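Local coordinates for outer surface protein (Bacillus cereus ATCC 14579, PDB 1X7F) that probably acts as a 6-phospho-N-acetylmuramidase, a glycosidase that cleaves sugars containing phosphorylated N-acetylmuramic acid, at residues M44-A49 / N251-E256; I198-F203 / L243-I248; R305-R310 / K342-I347. All coordinates share one frame; numbering follows the deposited sequence. Where two conformers were deposited one is given.

Contact 1 (M44-A49 / N251-E256)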
ATOM      1  N   MET A  44      11.408  14.261  15.637  1.00 34.90           N
ATOM      2  CA  MET A  44      10.400  15.318  15.566  1.00 34.97           C
ATOM      3  C   MET A  44      10.424  15.998  14.201  1.00 34.57           C
ATOM      4  O   MET A  44       9.375  16.267  13.630  1.00 35.12           O
ATOM      5  CB  MET A  44      10.560  16.325  16.721  1.00 34.70           C
ATOM      6  CG  MET A  44      10.142  15.747  18.070  1.00 34.42           C
ATOM      7  SD  MET A  44       9.983  16.901  19.433  1.00 36.17           S
ATOM      8  CE  MET A  44      11.696  17.330  19.779  1.00 37.44           C
ATOM      9  N   ALA A  45      11.621  16.249  13.677  1.00 34.55           N
ATOM     10  CA  ALA A  45      11.780  16.761  12.320  1.00 35.24           C
ATOM     11  C   ALA A  45      11.154  15.815  11.262  1.00 35.72           C
ATOM     12  O   ALA A  45      10.527  16.270  10.297  1.00 37.03           O
ATOM     13  CB  ALA A  45      13.254  17.031  12.025  1.00 34.82           C
ATOM     14  N   TYR A  46      11.296  14.513  11.476  1.00 35.41           N
ATOM     15  CA  TYR A  46      10.746  13.475  10.587  1.00 35.39           C
ATOM     16  C   TYR A  46       9.220  13.424  10.588  1.00 34.81           C
ATOM     17  O   TYR A  46       8.594  13.330   9.529  1.00 35.36           O
ATOM     18  CB  TYR A  46      11.296  12.116  11.016  1.00 35.22           C
ATOM     19  CG  TYR A  46      10.986  10.934  10.121  1.00 35.46           C
ATOM     20  CD1 TYR A  46      11.257  10.968   8.756  1.00 35.26           C
ATOM     21  CD2 TYR A  46      10.486   9.747  10.667  1.00 38.05           C
ATOM     22  CE1 TYR A  46      11.003   9.865   7.944  1.00 37.01           C
ATOM     23  CE2 TYR A  46      10.237   8.627   9.869  1.00 38.66           C
ATOM     24  CZ  TYR A  46      10.492   8.697   8.503  1.00 37.24           C
ATOM     25  OH  TYR A  46      10.269   7.590   7.710  1.00 34.92           O
ATOM     26  N   ILE A  47       8.641  13.446  11.786  1.00 34.66           N
ATOM     27  CA  ILE A  47       7.201  13.568  11.985  1.00 34.35           C
ATOM     28  C   ILE A  47       6.682  14.794  11.230  1.00 35.51           C
ATOM     29  O   ILE A  47       5.673  14.709  10.529  1.00 35.13           O
ATOM     30  CB  ILE A  47       6.880  13.666  13.508  1.00 34.52           C
ATOM     31  CG1 ILE A  47       7.070  12.307  14.202  1.00 33.55           C
ATOM     32  CG2 ILE A  47       5.467  14.239  13.766  1.00 33.15           C
ATOM     33  CD1 ILE A  47       7.136  12.413  15.743  1.00 32.89           C
ATOM     34  N   SER A  48       7.380  15.926  11.369  1.00 35.98           N
ATOM     35  CA  SER A  48       7.029  17.148  10.638  1.00 36.82           C
ATOM     36  C   SER A  48       7.078  16.944   9.114  1.00 36.85           C
ATOM     37  O   SER A  48       6.153  17.352   8.410  1.00 37.64           O
ATOM     38  CB  SER A  48       7.937  18.312  11.051  1.00 36.44           C
ATOM     39  OG  SER A  48       7.545  18.847  12.306  1.00 38.12           O
ATOM     40  N   ALA A  49       8.164  16.329   8.634  1.00 36.05           N
ATOM     41  CA  ALA A  49       8.370  15.987   7.227  1.00 36.38           C
ATOM     42  C   ALA A  49       7.269  15.084   6.680  1.00 36.49           C
ATOM     43  O   ALA A  49       6.714  15.365   5.629  1.00 37.43           O
ATOM     44  CB  ALA A  49       9.753  15.311   7.023  1.00 36.19           C
ATOM     45  N   ASN A 251      11.038   0.978   8.236  1.00 35.34           N
ATOM     46  CA  ASN A 251      12.331   1.549   8.652  1.00 35.01           C
ATOM     47  C   ASN A 251      12.332   3.089   8.669  1.00 34.37           C
ATOM     48  O   ASN A 251      11.452   3.710   8.085  1.00 34.44           O
ATOM     49  CB  ASN A 251      13.533   0.952   7.845  1.00 34.07           C
ATOM     50  CG  ASN A 251      13.273   0.852   6.318  1.00 35.35           C
ATOM     51  OD1 ASN A 251      14.124   0.360   5.569  1.00 36.31           O
ATOM     52  ND2 ASN A 251      12.120   1.311   5.866  1.00 28.69           N
ATOM     53  N   ALA A 252      13.326   3.692   9.330  1.00 33.90           N
ATOM     54  CA  ALA A 252      13.459   5.168   9.420  1.00 33.12           C
ATOM     55  C   ALA A 252      14.884   5.576   9.054  1.00 33.29           C
ATOM     56  O   ALA A 252      15.806   4.818   9.316  1.00 34.05           O
ATOM     57  CB  ALA A 252      13.121   5.652  10.843  1.00 31.85           C
ATOM     58  N   TYR A 253      15.107   6.748   8.454  1.00 34.15           N
ATOM     59  CA  TYR A 253      14.087   7.711   8.038  1.00 33.44           C
ATOM     60  C   TYR A 253      13.958   7.594   6.539  1.00 33.89           C
ATOM     61  O   TYR A 253      14.978   7.577   5.830  1.00 34.20           O
ATOM     62  CB  TYR A 253      14.559   9.137   8.353  1.00 33.74           C
ATOM     63  CG  TYR A 253      14.809   9.390   9.814  1.00 35.60           C
ATOM     64  CD1 TYR A 253      16.106   9.597  10.309  1.00 34.88           C
ATOM     65  CD2 TYR A 253      13.750   9.398  10.716  1.00 35.73           C
ATOM     66  CE1 TYR A 253      16.322   9.817  11.670  1.00 33.28           C
ATOM     67  CE2 TYR A 253      13.953   9.614  12.062  1.00 33.83           C
ATOM     68  CZ  TYR A 253      15.227   9.825  12.534  1.00 34.07           C
ATOM     69  OH  TYR A 253      15.377  10.038  13.880  1.00 35.46           O
ATOM     70  N   ALA A 254      12.723   7.534   6.043  1.00 33.81           N
ATOM     71  CA  ALA A 254      12.497   7.624   4.608  1.00 33.83           C
ATOM     72  C   ALA A 254      12.945   9.016   4.174  1.00 34.10           C
ATOM     73  O   ALA A 254      12.848   9.972   4.951  1.00 33.47           O
ATOM     74  CB  ALA A 254      11.014   7.382   4.262  1.00 32.97           C
ATOM     75  N   SER A 255      13.464   9.125   2.953  1.00 34.81           N
ATOM     76  CA  SER A 255      13.862  10.421   2.412  1.00 35.36           C
ATOM     77  C   SER A 255      12.662  11.329   2.130  1.00 35.96           C
ATOM     78  O   SER A 255      11.519  10.863   1.978  1.00 35.55           O
ATOM     79  CB  SER A 255      14.684  10.251   1.136  1.00 35.46           C
ATOM     80  OG  SER A 255      13.877   9.755   0.072  1.00 38.02           O
ATOM     81  N   GLU A 256      12.934  12.630   2.057  1.00 36.41           N
ATOM     82  CA  GLU A 256      11.944  13.600   1.616  1.00 36.91           C
ATOM     83  C   GLU A 256      11.273  13.153   0.299  1.00 36.87           C
ATOM     84  O   GLU A 256      10.041  13.193   0.179  1.00 36.83           O
ATOM     85  CB  GLU A 256      12.585  14.987   1.490  1.00 36.72           C
ATOM     86  CG  GLU A 256      11.669  16.079   0.946  1.00 40.91           C
ATOM     87  CD  GLU A 256      10.544  16.498   1.890  1.00 43.57           C
ATOM     88  OE1 GLU A 256       9.557  17.083   1.394  1.00 46.66           O
ATOM     89  OE2 GLU A 256      10.638  16.270   3.117  1.00 45.00           O
TER
HETATM   90  O   HOH W   1       9.649   5.417   9.191  1.00 21.42           O

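Contact 2 (I198-F203 / L243-I248)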
ATOM      1  N   ILE A 198     -12.360  -5.242  10.405  1.00 37.36           N
ATOM      2  CA  ILE A 198     -11.332  -4.629  11.251  1.00 36.84           C
ATOM      3  C   ILE A 198     -10.212  -4.003  10.414  1.00 36.77           C
ATOM      4  O   ILE A 198      -9.701  -4.606   9.478  1.00 36.99           O
ATOM      5  CB  ILE A 198     -10.820  -5.644  12.321  1.00 37.12           C
ATOM      6  CG1 ILE A 198     -11.909  -5.842  13.382  1.00 37.12           C
ATOM      7  CG2 ILE A 198      -9.504  -5.183  12.983  1.00 34.03           C
ATOM      8  CD1 ILE A 198     -11.924  -7.196  14.005  1.00 39.66           C
ATOM      9  N   ARG A 199      -9.884  -2.761  10.755  1.00 36.81           N
ATOM     10  CA  ARG A 199      -8.845  -1.963  10.118  1.00 36.55           C
ATOM     11  C   ARG A 199      -7.530  -2.728  10.024  1.00 35.88           C
ATOM     12  O   ARG A 199      -7.040  -3.243  11.031  1.00 35.42           O
ATOM     13  CB  ARG A 199      -8.637  -0.745  10.994  1.00 37.95           C
ATOM     14  CG  ARG A 199      -8.290   0.528  10.302  1.00 41.15           C
ATOM     15  CD  ARG A 199      -8.363   1.704  11.258  1.00 44.13           C
ATOM     16  NE  ARG A 199      -7.148   2.497  11.159  1.00 47.38           N
ATOM     17  CZ  ARG A 199      -6.640   3.236  12.132  1.00 48.53           C
ATOM     18  NH1 ARG A 199      -7.233   3.304  13.328  1.00 48.94           N
ATOM     19  NH2 ARG A 199      -5.523   3.911  11.901  1.00 48.64           N
ATOM     20  N   SER A 200      -6.966  -2.801   8.825  0.50 35.45           N
ATOM     21  CA  SER A 200      -5.712  -3.519   8.616  0.50 34.74           C
ATOM     22  C   SER A 200      -4.602  -2.585   8.174  0.50 34.63           C
ATOM     23  O   SER A 200      -4.856  -1.502   7.645  0.50 34.76           O
ATOM     24  CB  SER A 200      -5.886  -4.641   7.594  0.50 34.73           C
ATOM     25  OG  SER A 200      -6.326  -4.118   6.359  0.50 33.55           O
ATOM     26  N   ALA A 201      -3.369  -3.021   8.403  1.00 34.32           N
ATOM     27  CA  ALA A 201      -2.189  -2.293   7.981  1.00 34.03           C
ATOM     28  C   ALA A 201      -1.053  -3.287   7.693  1.00 34.27           C
ATOM     29  O   ALA A 201      -1.013  -4.386   8.250  1.00 33.35           O
ATOM     30  CB  ALA A 201      -1.775  -1.270   9.074  1.00 33.27           C
ATOM     31  N   ALA A 202      -0.145  -2.891   6.807  1.00 34.61           N
ATOM     32  CA  ALA A 202       1.080  -3.644   6.543  1.00 35.72           C
ATOM     33  C   ALA A 202       2.231  -2.657   6.350  1.00 36.01           C
ATOM     34  O   ALA A 202       2.012  -1.436   6.189  1.00 36.08           O
ATOM     35  CB  ALA A 202       0.922  -4.546   5.292  1.00 34.35           C
ATOM     36  N   PHE A 203       3.439  -3.208   6.317  1.00 35.74           N
ATOM     37  CA  PHE A 203       4.675  -2.431   6.249  1.00 36.00           C
ATOM     38  C   PHE A 203       5.342  -2.484   4.884  1.00 35.86           C
ATOM     39  O   PHE A 203       5.394  -3.537   4.231  1.00 36.03           O
ATOM     40  CB  PHE A 203       5.674  -2.961   7.272  1.00 35.21           C
ATOM     41  CG  PHE A 203       5.363  -2.582   8.699  1.00 37.01           C
ATOM     42  CD1 PHE A 203       4.817  -3.518   9.583  1.00 36.34           C
ATOM     43  CD2 PHE A 203       5.650  -1.301   9.171  1.00 33.65           C
ATOM     44  CE1 PHE A 203       4.581  -3.181  10.916  1.00 34.47           C
ATOM     45  CE2 PHE A 203       5.409  -0.959  10.490  1.00 33.54           C
ATOM     46  CZ  PHE A 203       4.867  -1.900  11.360  1.00 35.45           C
ATOM     47  N   LEU A 243      -7.320  -5.210   0.556  1.00 36.80           N
ATOM     48  CA  LEU A 243      -7.345  -5.849   1.875  1.00 37.61           C
ATOM     49  C   LEU A 243      -6.551  -5.093   2.941  1.00 37.82           C
ATOM     50  O   LEU A 243      -6.510  -5.510   4.101  1.00 39.07           O
ATOM     51  CB  LEU A 243      -6.856  -7.308   1.782  1.00 37.26           C
ATOM     52  CG  LEU A 243      -7.645  -8.294   0.899  1.00 37.40           C
ATOM     53  CD1 LEU A 243      -6.994  -9.672   0.939  1.00 34.06           C
ATOM     54  CD2 LEU A 243      -9.144  -8.389   1.265  1.00 32.46           C
ATOM     55  N   ILE A 244      -5.916  -3.994   2.543  1.00 37.38           N
ATOM     56  CA  ILE A 244      -5.049  -3.230   3.427  1.00 37.28           C
ATOM     57  C   ILE A 244      -5.524  -1.798   3.403  1.00 37.88           C
ATOM     58  O   ILE A 244      -5.710  -1.225   2.331  1.00 38.91           O
ATOM     59  CB  ILE A 244      -3.536  -3.350   3.003  1.00 37.93           C
ATOM     60  CG1 ILE A 244      -3.034  -4.807   3.089  1.00 37.08           C
ATOM     61  CG2 ILE A 244      -2.627  -2.429   3.849  1.00 36.64           C
ATOM     62  CD1 ILE A 244      -3.009  -5.419   4.546  1.00 35.25           C
ATOM     63  N   ASP A 245      -5.750  -1.239   4.588  1.00 37.09           N
ATOM     64  CA  ASP A 245      -6.157   0.154   4.729  1.00 37.09           C
ATOM     65  C   ASP A 245      -4.965   1.089   4.889  1.00 36.36           C
ATOM     66  O   ASP A 245      -4.867   2.088   4.184  1.00 35.70           O
ATOM     67  CB  ASP A 245      -7.116   0.312   5.918  1.00 36.71           C
ATOM     68  CG  ASP A 245      -8.255  -0.677   5.866  1.00 38.60           C
ATOM     69  OD1 ASP A 245      -8.907  -0.788   4.803  1.00 40.52           O
ATOM     70  OD2 ASP A 245      -8.569  -1.401   6.825  1.00 40.94           O
ATOM     71  N   ASP A 246      -4.066   0.762   5.816  1.00 35.44           N
ATOM     72  CA  ASP A 246      -2.959   1.655   6.161  1.00 35.28           C
ATOM     73  C   ASP A 246      -1.609   1.122   5.685  1.00 35.50           C
ATOM     74  O   ASP A 246      -1.305  -0.062   5.840  1.00 35.96           O
ATOM     75  CB  ASP A 246      -2.944   1.933   7.681  1.00 34.70           C
ATOM     76  CG  ASP A 246      -4.204   2.644   8.163  1.00 35.11           C
ATOM     77  OD1 ASP A 246      -5.057   3.006   7.316  1.00 37.91           O
ATOM     78  OD2 ASP A 246      -4.437   2.906   9.363  1.00 34.75           O
ATOM     79  N   VAL A 247      -0.803   2.005   5.104  1.00 35.54           N
ATOM     80  CA  VAL A 247       0.515   1.622   4.611  1.00 35.77           C
ATOM     81  C   VAL A 247       1.574   2.337   5.458  1.00 36.15           C
ATOM     82  O   VAL A 247       1.604   3.563   5.521  1.00 35.88           O
ATOM     83  CB  VAL A 247       0.658   1.900   3.077  1.00 36.07           C
ATOM     84  CG1 VAL A 247       2.092   1.710   2.603  1.00 35.95           C
ATOM     85  CG2 VAL A 247      -0.283   0.999   2.280  1.00 36.03           C
ATOM     86  N   ILE A 248       2.420   1.558   6.138  1.00 36.41           N
ATOM     87  CA  ILE A 248       3.403   2.115   7.072  1.00 36.06           C
ATOM     88  C   ILE A 248       4.816   1.796   6.601  1.00 36.46           C
ATOM     89  O   ILE A 248       5.122   0.644   6.318  1.00 37.45           O
ATOM     90  CB  ILE A 248       3.178   1.566   8.535  1.00 35.49           C
ATOM     91  CG1 ILE A 248       1.710   1.724   8.966  1.00 35.98           C
ATOM     92  CG2 ILE A 248       4.095   2.274   9.527  1.00 32.67           C
ATOM     93  CD1 ILE A 248       1.318   0.914  10.218  1.00 36.15           C
TER
HETATM   94  O   HOH W   2      -7.719   3.554   8.149  1.00 39.15           O

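Contact 3 (R305-R310 / K342-I347)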
ATOM      1  N   ARG A 305      -9.066  -4.140 -22.175  1.00 35.94           N
ATOM      2  CA  ARG A 305      -9.735  -3.337 -23.198  1.00 35.83           C
ATOM      3  C   ARG A 305     -10.466  -2.163 -22.558  1.00 36.99           C
ATOM      4  O   ARG A 305     -11.412  -2.354 -21.779  1.00 36.25           O
ATOM      5  CB  ARG A 305     -10.763  -4.160 -23.974  1.00 35.40           C
ATOM      6  CG  ARG A 305     -10.232  -5.440 -24.622  1.00 34.81           C
ATOM      7  CD  ARG A 305     -11.311  -6.214 -25.389  1.00 34.05           C
ATOM      8  NE  ARG A 305     -11.842  -5.463 -26.534  1.00 26.69           N
ATOM      9  CZ  ARG A 305     -13.030  -5.680 -27.085  1.00 30.63           C
ATOM     10  NH1 ARG A 305     -13.818  -6.639 -26.608  1.00 32.47           N
ATOM     11  NH2 ARG A 305     -13.442  -4.944 -28.121  1.00 29.87           N
ATOM     12  N   SER A 306     -10.040  -0.958 -22.913  1.00 37.29           N
ATOM     13  CA  SER A 306     -10.700   0.257 -22.464  1.00 38.87           C
ATOM     14  C   SER A 306     -11.623   0.728 -23.596  1.00 39.50           C
ATOM     15  O   SER A 306     -11.232   1.524 -24.453  1.00 39.78           O
ATOM     16  CB  SER A 306      -9.646   1.310 -22.089  1.00 38.43           C
ATOM     17  OG  SER A 306     -10.250   2.487 -21.581  1.00 40.19           O
ATOM     18  N   THR A 307     -12.853   0.218 -23.593  1.00 40.85           N
ATOM     19  CA  THR A 307     -13.748   0.330 -24.754  1.00 41.87           C
ATOM     20  C   THR A 307     -14.537   1.622 -24.853  1.00 42.34           C
ATOM     21  O   THR A 307     -14.892   2.037 -25.952  1.00 42.54           O
ATOM     22  CB  THR A 307     -14.715  -0.877 -24.843  1.00 42.33           C
ATOM     23  OG1 THR A 307     -15.373  -1.058 -23.578  1.00 40.76           O
ATOM     24  CG2 THR A 307     -13.934  -2.194 -25.102  1.00 39.02           C
ATOM     25  N   GLU A 308     -14.815   2.247 -23.713  1.00 43.75           N
ATOM     26  CA  GLU A 308     -15.471   3.557 -23.688  1.00 45.65           C
ATOM     27  C   GLU A 308     -14.625   4.681 -24.305  1.00 45.63           C
ATOM     28  O   GLU A 308     -15.161   5.679 -24.758  1.00 47.05           O
ATOM     29  CB  GLU A 308     -15.892   3.930 -22.261  1.00 46.18           C
ATOM     30  CG  GLU A 308     -16.921   2.994 -21.644  1.00 50.15           C
ATOM     31  CD  GLU A 308     -18.290   3.116 -22.301  1.00 57.10           C
ATOM     32  OE1 GLU A 308     -19.015   4.109 -22.026  1.00 57.79           O
ATOM     33  OE2 GLU A 308     -18.645   2.209 -23.095  1.00 59.51           O
ATOM     34  N   VAL A 309     -13.310   4.506 -24.330  1.00 46.18           N
ATOM     35  CA  VAL A 309     -12.385   5.475 -24.933  1.00 46.93           C
ATOM     36  C   VAL A 309     -12.622   5.694 -26.426  1.00 47.05           C
ATOM     37  O   VAL A 309     -12.524   6.824 -26.909  1.00 46.80           O
ATOM     38  CB  VAL A 309     -10.886   5.074 -24.672  1.00 47.36           C
ATOM     39  CG1 VAL A 309      -9.949   5.539 -25.783  1.00 46.81           C
ATOM     40  CG2 VAL A 309     -10.428   5.620 -23.341  1.00 48.01           C
ATOM     41  N   ARG A 310     -12.958   4.623 -27.151  0.50 47.11           N
ATOM     42  CA  ARG A 310     -13.084   4.683 -28.615  0.50 47.28           C
ATOM     43  C   ARG A 310     -14.345   5.377 -29.127  0.50 46.99           C
ATOM     44  O   ARG A 310     -14.495   5.587 -30.329  0.50 47.90           O
ATOM     45  CB  ARG A 310     -12.930   3.291 -29.253  0.50 47.61           C
ATOM     46  CG  ARG A 310     -14.170   2.421 -29.245  0.50 47.59           C
ATOM     47  CD  ARG A 310     -13.911   0.972 -29.624  0.50 46.56           C
ATOM     48  NE  ARG A 310     -14.863   0.081 -28.964  0.50 46.02           N
ATOM     49  CZ  ARG A 310     -15.937  -0.443 -29.543  0.50 44.21           C
ATOM     50  NH1 ARG A 310     -16.210  -0.193 -30.815  0.50 44.03           N
ATOM     51  NH2 ARG A 310     -16.738  -1.235 -28.847  0.50 43.64           N
ATOM     52  N   LYS A 342     -10.976   1.187 -34.088  1.00 35.03           N
ATOM     53  CA  LYS A 342     -10.170   2.397 -34.100  1.00 35.55           C
ATOM     54  C   LYS A 342     -10.430   3.222 -32.817  1.00 35.90           C
ATOM     55  O   LYS A 342     -11.585   3.493 -32.454  1.00 34.85           O
ATOM     56  CB  LYS A 342     -10.498   3.241 -35.325  1.00 35.73           C
ATOM     57  CG  LYS A 342      -9.811   4.626 -35.326  1.00 36.77           C
ATOM     58  CD  LYS A 342     -10.169   5.392 -36.576  1.00 34.77           C
ATOM     59  CE  LYS A 342     -10.084   6.859 -36.336  1.00 39.98           C
ATOM     60  NZ  LYS A 342     -10.722   7.645 -37.432  1.00 44.13           N
ATOM     61  N   GLY A 343      -9.341   3.589 -32.139  1.00 36.12           N
ATOM     62  CA  GLY A 343      -9.414   4.398 -30.938  1.00 36.38           C
ATOM     63  C   GLY A 343      -9.603   3.542 -29.697  1.00 37.08           C
ATOM     64  O   GLY A 343      -9.683   4.087 -28.606  1.00 36.07           O
ATOM     65  N   GLU A 344      -9.688   2.213 -29.856  1.00 36.60           N
ATOM     66  CA  GLU A 344      -9.768   1.332 -28.690  1.00 37.59           C
ATOM     67  C   GLU A 344      -8.374   1.233 -28.108  1.00 37.34           C
ATOM     68  O   GLU A 344      -7.438   0.804 -28.790  1.00 38.42           O
ATOM     69  CB  GLU A 344     -10.341  -0.076 -29.009  1.00 37.29           C
ATOM     70  CG  GLU A 344     -10.354  -1.027 -27.804  1.00 36.97           C
ATOM     71  CD  GLU A 344     -11.047  -2.368 -28.064  1.00 37.97           C
ATOM     72  OE1 GLU A 344     -12.245  -2.395 -28.392  1.00 38.24           O
ATOM     73  OE2 GLU A 344     -10.401  -3.421 -27.906  1.00 41.48           O
ATOM     74  N   LEU A 345      -8.247   1.655 -26.855  1.00 36.98           N
ATOM     75  CA  LEU A 345      -6.999   1.574 -26.117  1.00 36.76           C
ATOM     76  C   LEU A 345      -6.931   0.237 -25.380  1.00 36.62           C
ATOM     77  O   LEU A 345      -7.916  -0.197 -24.781  1.00 36.42           O
ATOM     78  CB  LEU A 345      -6.894   2.739 -25.118  1.00 36.39           C
ATOM     79  CG  LEU A 345      -5.614   2.824 -24.275  1.00 39.27           C
ATOM     80  CD1 LEU A 345      -5.213   4.274 -24.088  1.00 41.56           C
ATOM     81  CD2 LEU A 345      -5.732   2.101 -22.900  1.00 43.90           C
ATOM     82  N   GLN A 346      -5.767  -0.403 -25.438  0.50 36.28           N
ATOM     83  CA  GLN A 346      -5.550  -1.679 -24.774  0.50 36.11           C
ATOM     84  C   GLN A 346      -4.235  -1.658 -24.026  0.50 36.39           C
ATOM     85  O   GLN A 346      -3.328  -0.901 -24.368  0.50 37.11           O
ATOM     86  CB  GLN A 346      -5.529  -2.831 -25.789  0.50 35.78           C
ATOM     87  CG  GLN A 346      -6.778  -2.948 -26.659  0.50 35.33           C
ATOM     88  CD  GLN A 346      -6.586  -3.894 -27.831  0.50 36.24           C
ATOM     89  OE1 GLN A 346      -5.467  -4.374 -28.079  0.50 34.53           O
ATOM     90  NE2 GLN A 346      -7.670  -4.163 -28.561  0.50 30.91           N
ATOM     91  N   ILE A 347      -4.151  -2.481 -22.989  1.00 36.28           N
ATOM     92  CA  ILE A 347      -2.892  -2.766 -22.342  1.00 36.36           C
ATOM     93  C   ILE A 347      -2.717  -4.272 -22.503  1.00 36.01           C
ATOM     94  O   ILE A 347      -3.609  -5.037 -22.171  1.00 35.10           O
ATOM     95  CB  ILE A 347      -2.869  -2.326 -20.843  1.00 36.39           C
ATOM     96  CG1 ILE A 347      -3.207  -0.830 -20.707  1.00 36.78           C
ATOM     97  CG2 ILE A 347      -1.483  -2.646 -20.227  1.00 35.68           C
ATOM     98  CD1 ILE A 347      -3.066  -0.277 -19.291  1.00 36.63           C
TER

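Contact 1 (M44-A49 / N251-E256)
Y46 on helix 40-51 meets Y253 in the loop after strand 246-249, their CA atoms 7.1 Å apart; the loop enters Y253 through a cis peptide bond and runs on past the helix to bring E256 opposite A49. With CG anti to the backbone N (chi1 -173°), the Y46 side chain leaves the helix to lie across this loop. Y253 sets its edge on one face of the Y46 ring in a T-shaped pair, centroids 4.7 Å apart and planes at 64°. Within the pair the nearest atoms are Y253 CD2 and Y46 CG, 3.2 Å, while Y253 CB adds a CH-pi contact over the same ring. Tyrosine suits the place because its hydroxyl reaches beyond the stack: A254 N donates to Y46 OH at 3.0 Å in a nearly straight bond, and a water 2.7 Å from Y46 OH donates to N251 O. The small side chains of A252 and A254 fit close beside the ring. Y253 turns its own hydroxyl to S38 and D43. Farther along, toward solvent, E256 OE1 bonds to H53. One aromatic side chain thus fixes the loop twice, by its stacked face and by a hydroxyl that satisfies a backbone N-H.

Contact 2 (I198-F203 / L243-I248)
D245 holds CG beside its backbone N (chi1 -51°), which carries OD2 back to S200 N, 2.9 Å away, while S200, in the conformer described, tucks OG between its own N and carbonyl carbon (chi1 59°) and donates to L243 O at 2.7 Å. These bonds brace the entry to two neighbouring parallel strands of a (beta/alpha)8 barrel, 201-204 and 246-249, joined in a beta-alpha-beta crossover through helix 231-240. S200 O takes two donors: D246 N, in the carbonyl plane at 3.0 Å, and D245 N from above that plane. Regular parallel pairing follows, with A202 N giving to D246 O and I248 N to A202 O at 3.0 Å. Toward the barrel interior, A201 is small enough to fit beside D246 and I248, and F203 CE2 lies 3.6 Å from I248 CG2; the F203 ring also meets F59 and F173 edge-to-face. Toward the outer helices, A202 CB touches I244 CD1 at 4.1 Å and V247 packs on helix 231-240. R199, which keeps some exposure, pairs with buried D246 within a wider charge cluster, D246 also bridging R57. R199 NE reaches D246 OD2 at 3.3 Å, whereas R199 NH2, nearer to that oxygen as modelled but less surely placed, also faces E89. D246 OD1 takes bonds from K28 N and from a water at 2.8 Å.

Contact 3 (R305-R310 / K342-I347)
E344 reaches between R305 and R310 on an extended chain, and the two arginines address its carboxylate differently. R305 crosses E344 at a slant and grips it side-on, its guanidinium 46° from the carboxylate plane: R305 NE gives a nearly straight bond to E344 OE2 (2.9 Å), and R305 NH2 meets the syn lone pair of E344 OE1 (2.8 Å). R310 instead lies alongside E344, its guanidinium turned 67° from the carboxylate. Its long salt bridge, R310 NE to E344 OE1 at 3.6 Å in the conformer described, has no directed N-H; R310 NH1 bonds to K340 O. T307 CG2 lies over one face of the R305 guanidinium, displaced toward its rim, and Q346 NE2, as modelled, reaches E344 OE2 from the carboxylate face opposite R305 NE. Glutamate is long enough to bring both oxygens to the donors of R305 and Q346 and OE1 near the charge of R310. V309 CG1 packs on L345 CB (4.2 Å). At the positive phi of G343 a side chain would press on the preceding carbonyl O and point toward R310. S306 N to L345 O (2.9 Å) pairs antiparallel strands; the salt-bridge network lies at their end, by outermost strand 303-306 of a mixed sheet.

Overall arrangement
Contacts 1 and 2 belong to the barrel, and contact 3 to the separate mixed sheet of the C-terminal family region, with centres 42 and 34 Å from theirs. Contact 2 is the most central, about 8 Å from the middle of the chain, and is nested in sequence inside the loop closed by contact 1. Strand 246-249 links the two: 243-248 enters it, and 251-256 follows it to pack against an outer helix. Their chemistry follows their places. Contact 2 combines parallel strand pairing with a charge cluster around the buried carboxylate of D246, the partly buried contact 1 relies on aromatic stacking and a hydroxyl, and contact 3, buried though far from the chain centre, joins antiparallel strands beside a carboxylate shared by arginines.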